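Local coordinates for uncharacterized protein (Staphylococcus aureus subsp. aureus, PDB 4H0A) that is of unknown function but belongs to the CAP family of cysteine-rich secretory proteins and carries an additional CAP-associated N-terminal region, at residues D60-G68 with H194-Q205. Numbering follows the deposited sequence.
Sequences DRVYPFRDG and HNKRPVEQNPNQ. With EDO (1,2-ethanediol), chain D.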
loop_
_atom_site.group_PDB
_atom_site.type_symbol
_atom_site.label_atom_id
_atom_site.label_comp_id
_atom_site.label_asym_id
_atom_site.label_seq_id
_atom_site.Cartn_x
_atom_site.Cartn_y
_atom_site.Cartn_z
ATOM N N ASP A 60 -15.713 -1.201 -8.256
ATOM C CA ASP A 60 -16.438 -0.866 -7.031
ATOM C C ASP A 60 -16.316 0.616 -6.705
ATOM O O ASP A 60 -17.256 1.216 -6.193
ATOM C CB ASP A 60 -15.898 -1.706 -5.861
ATOM C CG ASP A 60 -16.187 -3.186 -6.056
ATOM O OD1 ASP A 60 -17.375 -3.559 -6.076
ATOM O OD2 ASP A 60 -15.232 -3.952 -6.272
ATOM N N ARG A 61 -15.160 1.191 -7.021
ATOM C CA ARG A 61 -14.800 2.561 -6.702
ATOM C C ARG A 61 -13.883 3.097 -7.801
ATOM O O ARG A 61 -12.982 2.362 -8.208
ATOM C CB ARG A 61 -14.034 2.469 -5.350
ATOM C CG ARG A 61 -13.956 3.695 -4.525
ATOM C CD ARG A 61 -13.677 3.427 -3.060
ATOM N NE ARG A 61 -12.537 2.535 -2.780
ATOM C CZ ARG A 61 -11.321 2.899 -2.369
ATOM N NH1 ARG A 61 -11.001 4.181 -2.255
ATOM N NH2 ARG A 61 -10.409 1.975 -2.075
ATOM N N VAL A 62 -14.096 4.334 -8.288
ATOM C CA VAL A 62 -13.211 4.971 -9.282
ATOM C C VAL A 62 -12.967 6.378 -8.805
ATOM O O VAL A 62 -13.938 7.073 -8.519
ATOM C CB VAL A 62 -13.779 4.973 -10.720
ATOM C CG1 VAL A 62 -12.826 5.680 -11.698
ATOM C CG2 VAL A 62 -14.092 3.548 -11.186
ATOM N N TYR A 63 -11.695 6.809 -8.711
ATOM C CA TYR A 63 -11.379 8.140 -8.201
ATOM C C TYR A 63 -10.059 8.679 -8.737
ATOM O O TYR A 63 -9.117 7.917 -8.960
ATOM C CB TYR A 63 -11.303 8.106 -6.661
ATOM C CG TYR A 63 -10.418 7.006 -6.116
ATOM C CD1 TYR A 63 -10.903 5.716 -5.946
ATOM C CD2 TYR A 63 -9.095 7.257 -5.760
ATOM C CE1 TYR A 63 -10.092 4.694 -5.458
ATOM C CE2 TYR A 63 -8.280 6.248 -5.250
ATOM C CZ TYR A 63 -8.779 4.963 -5.105
ATOM O OH TYR A 63 -7.959 3.967 -4.615
ATOM N N PRO A 64 -9.949 10.008 -8.864
ATOM C CA PRO A 64 -8.676 10.581 -9.304
ATOM C C PRO A 64 -7.683 10.704 -8.155
ATOM O O PRO A 64 -8.070 10.812 -6.993
ATOM C CB PRO A 64 -9.080 11.977 -9.789
ATOM C CG PRO A 64 -10.242 12.345 -8.918
ATOM C CD PRO A 64 -10.967 11.063 -8.619
ATOM N N PHE A 65 -6.402 10.770 -8.487
ATOM C CA PHE A 65 -5.386 11.153 -7.514
ATOM C C PHE A 65 -4.393 12.096 -8.236
ATOM O O PHE A 65 -4.608 12.405 -9.414
ATOM C CB PHE A 65 -4.765 9.968 -6.789
ATOM C CG PHE A 65 -3.942 9.000 -7.581
ATOM C CD1 PHE A 65 -4.533 7.901 -8.178
ATOM C CD2 PHE A 65 -2.553 9.053 -7.538
ATOM C CE1 PHE A 65 -3.756 6.936 -8.810
ATOM C CE2 PHE A 65 -1.781 8.084 -8.169
ATOM C CZ PHE A 65 -2.388 7.016 -8.778
ATOM N N ARG A 66 -3.445 12.693 -7.499
ATOM C CA ARG A 66 -2.520 13.701 -8.061
ATOM C C ARG A 66 -1.775 13.228 -9.320
ATOM O O ARG A 66 -1.573 12.041 -9.525
ATOM C CB ARG A 66 -1.472 14.173 -7.018
ATOM C CG ARG A 66 -0.787 13.034 -6.260
ATOM C CD ARG A 66 0.644 13.309 -5.847
ATOM N NE ARG A 66 0.745 14.311 -4.784
ATOM C CZ ARG A 66 1.770 14.438 -3.939
ATOM N NH1 ARG A 66 2.810 13.608 -4.006
ATOM N NH2 ARG A 66 1.759 15.387 -3.010
ATOM N N ASP A 67 -1.356 14.194 -10.132
ATOM C CA ASP A 67 -0.584 14.020 -11.365
ATOM C C ASP A 67 -1.373 13.304 -12.479
ATOM O O ASP A 67 -0.763 12.707 -13.364
ATOM C CB ASP A 67 0.752 13.296 -11.096
ATOM C CG ASP A 67 1.476 13.831 -9.881
ATOM O OD1 ASP A 67 1.546 15.070 -9.729
ATOM O OD2 ASP A 67 1.921 13.015 -9.053
ATOM N N GLY A 68 -2.695 13.438 -12.479
ATOM C CA GLY A 68 -3.533 12.941 -13.561
ATOM C C GLY A 68 -3.766 11.451 -13.660
ATOM O O GLY A 68 -4.107 10.977 -14.747
ATOM N N HIS A 194 5.026 17.607 -7.625
ATOM C CA HIS A 194 3.635 17.146 -7.699
ATOM C C HIS A 194 2.645 18.297 -7.662
ATOM O O HIS A 194 2.876 19.300 -6.982
ATOM C CB HIS A 194 3.343 16.180 -6.544
ATOM C CG HIS A 194 4.295 15.028 -6.493
ATOM N ND1 HIS A 194 4.073 13.874 -7.221
ATOM C CD2 HIS A 194 5.473 14.907 -5.837
ATOM C CE1 HIS A 194 5.105 13.084 -6.977
ATOM N NE2 HIS A 194 5.971 13.662 -6.142
ATOM N N ASN A 195 1.526 18.137 -8.387
ATOM C CA ASN A 195 0.464 19.142 -8.415
ATOM C C ASN A 195 -0.463 18.916 -7.204
ATOM O O ASN A 195 -0.298 17.934 -6.469
ATOM C CB ASN A 195 -0.309 19.116 -9.759
ATOM C CG ASN A 195 -1.171 17.894 -10.034
ATOM O OD1 ASN A 195 -1.044 16.840 -9.399
ATOM N ND2 ASN A 195 -2.041 17.991 -11.031
ATOM N N LYS A 196 -1.428 19.824 -7.005
ATOM C CA LYS A 196 -2.405 19.761 -5.910
ATOM C C LYS A 196 -3.148 18.416 -5.889
ATOM O O LYS A 196 -3.469 17.876 -6.953
ATOM C CB LYS A 196 -3.422 20.916 -6.069
ATOM C CG LYS A 196 -4.571 20.940 -5.063
ATOM C CD LYS A 196 -5.322 22.274 -5.116
ATOM C CE LYS A 196 -6.663 22.247 -4.416
ATOM N NZ LYS A 196 -6.527 22.159 -2.938
ATOM N N ARG A 197 -3.413 17.871 -4.684
ATOM C CA ARG A 197 -4.187 16.636 -4.572
ATOM C C ARG A 197 -5.649 16.941 -4.898
ATOM O O ARG A 197 -6.190 17.907 -4.353
ATOM C CB ARG A 197 -4.106 16.028 -3.151
ATOM C CG ARG A 197 -2.729 15.537 -2.749
ATOM C CD ARG A 197 -2.760 14.833 -1.400
ATOM N NE ARG A 197 -1.487 14.172 -1.096
ATOM C CZ ARG A 197 -0.393 14.775 -0.627
ATOM N NH1 ARG A 197 -0.394 16.085 -0.385
ATOM N NH2 ARG A 197 0.710 14.074 -0.393
ATOM N N PRO A 198 -6.343 16.153 -5.733
ATOM C CA PRO A 198 -7.780 16.421 -5.914
ATOM C C PRO A 198 -8.535 16.148 -4.606
ATOM O O PRO A 198 -8.050 15.386 -3.757
ATOM C CB PRO A 198 -8.191 15.454 -7.031
ATOM C CG PRO A 198 -7.200 14.363 -6.981
ATOM C CD PRO A 198 -5.913 14.945 -6.466
ATOM N N VAL A 199 -9.711 16.781 -4.439
ATOM C CA VAL A 199 -10.558 16.630 -3.246
ATOM C C VAL A 199 -10.888 15.137 -2.950
ATOM O O VAL A 199 -11.067 14.779 -1.784
ATOM C CB VAL A 199 -11.864 17.486 -3.377
ATOM C CG1 VAL A 199 -12.796 16.949 -4.471
ATOM C CG2 VAL A 199 -12.602 17.586 -2.044
ATOM N N GLU A 200 -10.966 14.280 -3.988
ATOM C CA GLU A 200 -11.283 12.858 -3.811
ATOM C C GLU A 200 -10.157 12.044 -3.242
ATOM O O GLU A 200 -10.420 10.937 -2.772
ATOM C CB GLU A 200 -11.658 12.190 -5.151
ATOM C CG GLU A 200 -12.918 12.714 -5.812
ATOM C CD GLU A 200 -12.734 13.899 -6.744
ATOM O OE1 GLU A 200 -11.672 14.560 -6.668
ATOM O OE2 GLU A 200 -13.669 14.188 -7.526
ATOM N N GLN A 201 -8.906 12.517 -3.322
ATOM C CA GLN A 201 -7.776 11.683 -2.921
ATOM C C GLN A 201 -7.786 11.297 -1.433
ATOM O O GLN A 201 -7.871 10.119 -1.161
ATOM C CB GLN A 201 -6.436 12.340 -3.285
ATOM C CG GLN A 201 -5.265 11.363 -3.109
ATOM C CD GLN A 201 -3.956 11.883 -3.648
ATOM O OE1 GLN A 201 -3.905 12.601 -4.647
ATOM N NE2 GLN A 201 -2.857 11.473 -3.047
ATOM N N ASN A 202 -7.669 12.247 -0.491
ATOM C CA ASN A 202 -7.619 11.915 0.949
ATOM C C ASN A 202 -8.738 10.946 1.400
ATOM O O ASN A 202 -8.410 9.907 1.967
ATOM C CB ASN A 202 -7.663 13.184 1.811
ATOM C CG ASN A 202 -6.385 13.993 1.830
ATOM O OD1 ASN A 202 -5.298 13.513 1.488
ATOM N ND2 ASN A 202 -6.493 15.247 2.270
ATOM N N PRO A 203 -10.038 11.190 1.151
ATOM C CA PRO A 203 -11.049 10.217 1.624
ATOM C C PRO A 203 -10.902 8.833 0.979
ATOM O O PRO A 203 -11.202 7.840 1.625
ATOM C CB PRO A 203 -12.395 10.868 1.251
ATOM C CG PRO A 203 -12.069 11.943 0.289
ATOM C CD PRO A 203 -10.668 12.376 0.536
ATOM N N ASN A 204 -10.456 8.754 -0.286
ATOM C CA ASN A 204 -10.297 7.450 -0.948
ATOM C C ASN A 204 -9.033 6.734 -0.464
ATOM O O ASN A 204 -9.034 5.499 -0.428
ATOM C CB ASN A 204 -10.314 7.598 -2.456
ATOM C CG ASN A 204 -11.727 7.681 -2.942
ATOM O OD1 ASN A 204 -12.433 6.675 -2.911
ATOM N ND2 ASN A 204 -12.218 8.878 -3.248
ATOM N N GLN A 205 -7.969 7.477 -0.070
ATOM C CA GLN A 205 -6.770 6.840 0.488
ATOM C C GLN A 205 -7.132 6.234 1.835
ATOM O O GLN A 205 -6.620 5.179 2.178
ATOM C CB GLN A 205 -5.594 7.825 0.645
ATOM C CG GLN A 205 -5.015 8.391 -0.656
ATOM C CD GLN A 205 -4.598 7.342 -1.651
ATOM O OE1 GLN A 205 -5.166 7.231 -2.741
ATOM N NE2 GLN A 205 -3.583 6.571 -1.314
HETATM C C1 EDO D . -15.235 8.229 -5.573
HETATM O O1 EDO D . -14.680 9.416 -4.903
HETATM C C2 EDO D . -14.800 6.865 -5.005
HETATM O O2 EDO D . -15.126 6.663 -3.595
HETATM O O HOH W 1 -5.745 4.270 -3.029
HETATM O O HOH W 2 -4.483 15.637 -10.765
#
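In the Tyr-63 conformer described here, one of two modelled, Asn-204 lies flat on the ring: amide and ring planes differ by 3°, and Asn-204 CB sits 3.6 Å from the ring centroid in a CH-pi contact over the face. Two protein groups fix the rotation of that amide. Arg-61 NH1 meets Asn-204 OD1 at 2.9 Å, in the carbonyl plane and on a lone pair, while also reaching the backbone O of Asn-204; ND2 donates to Glu-200 O one turn back. In this crystal a 1,2-ethanediol, probably an additive, also bonds both amide ends.

Further along, the pyrrolidine rings of Pro-64 and Pro-198 meet CG to CG at 4.1 Å. The extended Gln-201 chain, its CG anti to the backbone N (chi1 -169°), delivers OE1 to Arg-66 N at 2.9 Å.

The guanidinium of Arg-66 is layered between two groups. His-194 stacks on one face, planes 16° apart; over the opposite face comes Arg-197, whose NH2 approaches Arg-66 NH2 to 3.1 Å, a like-charge contact probably eased by the salt bridge from Arg-197 to Asp-314. The imidazole is held from its edge, ND1 donating almost straight to the syn side of Asp-67 OD2 at 3.0 Å. Asn-195 OD1 accepts from Asp-67 N at 2.8 Å. His-194 and Asn-195 are poorly ordered, so their stack and bonds are less certain.

Strand 61-65 edges the seven-stranded antiparallel sheet, paired with strand 69-76 through Arg-61 and Tyr-63. The contact thus joins this N-terminal sheet to the start of helix 201-219 and its preceding loop, and Arg-61 extends the join along the helix to Ser-208 and Glu-211.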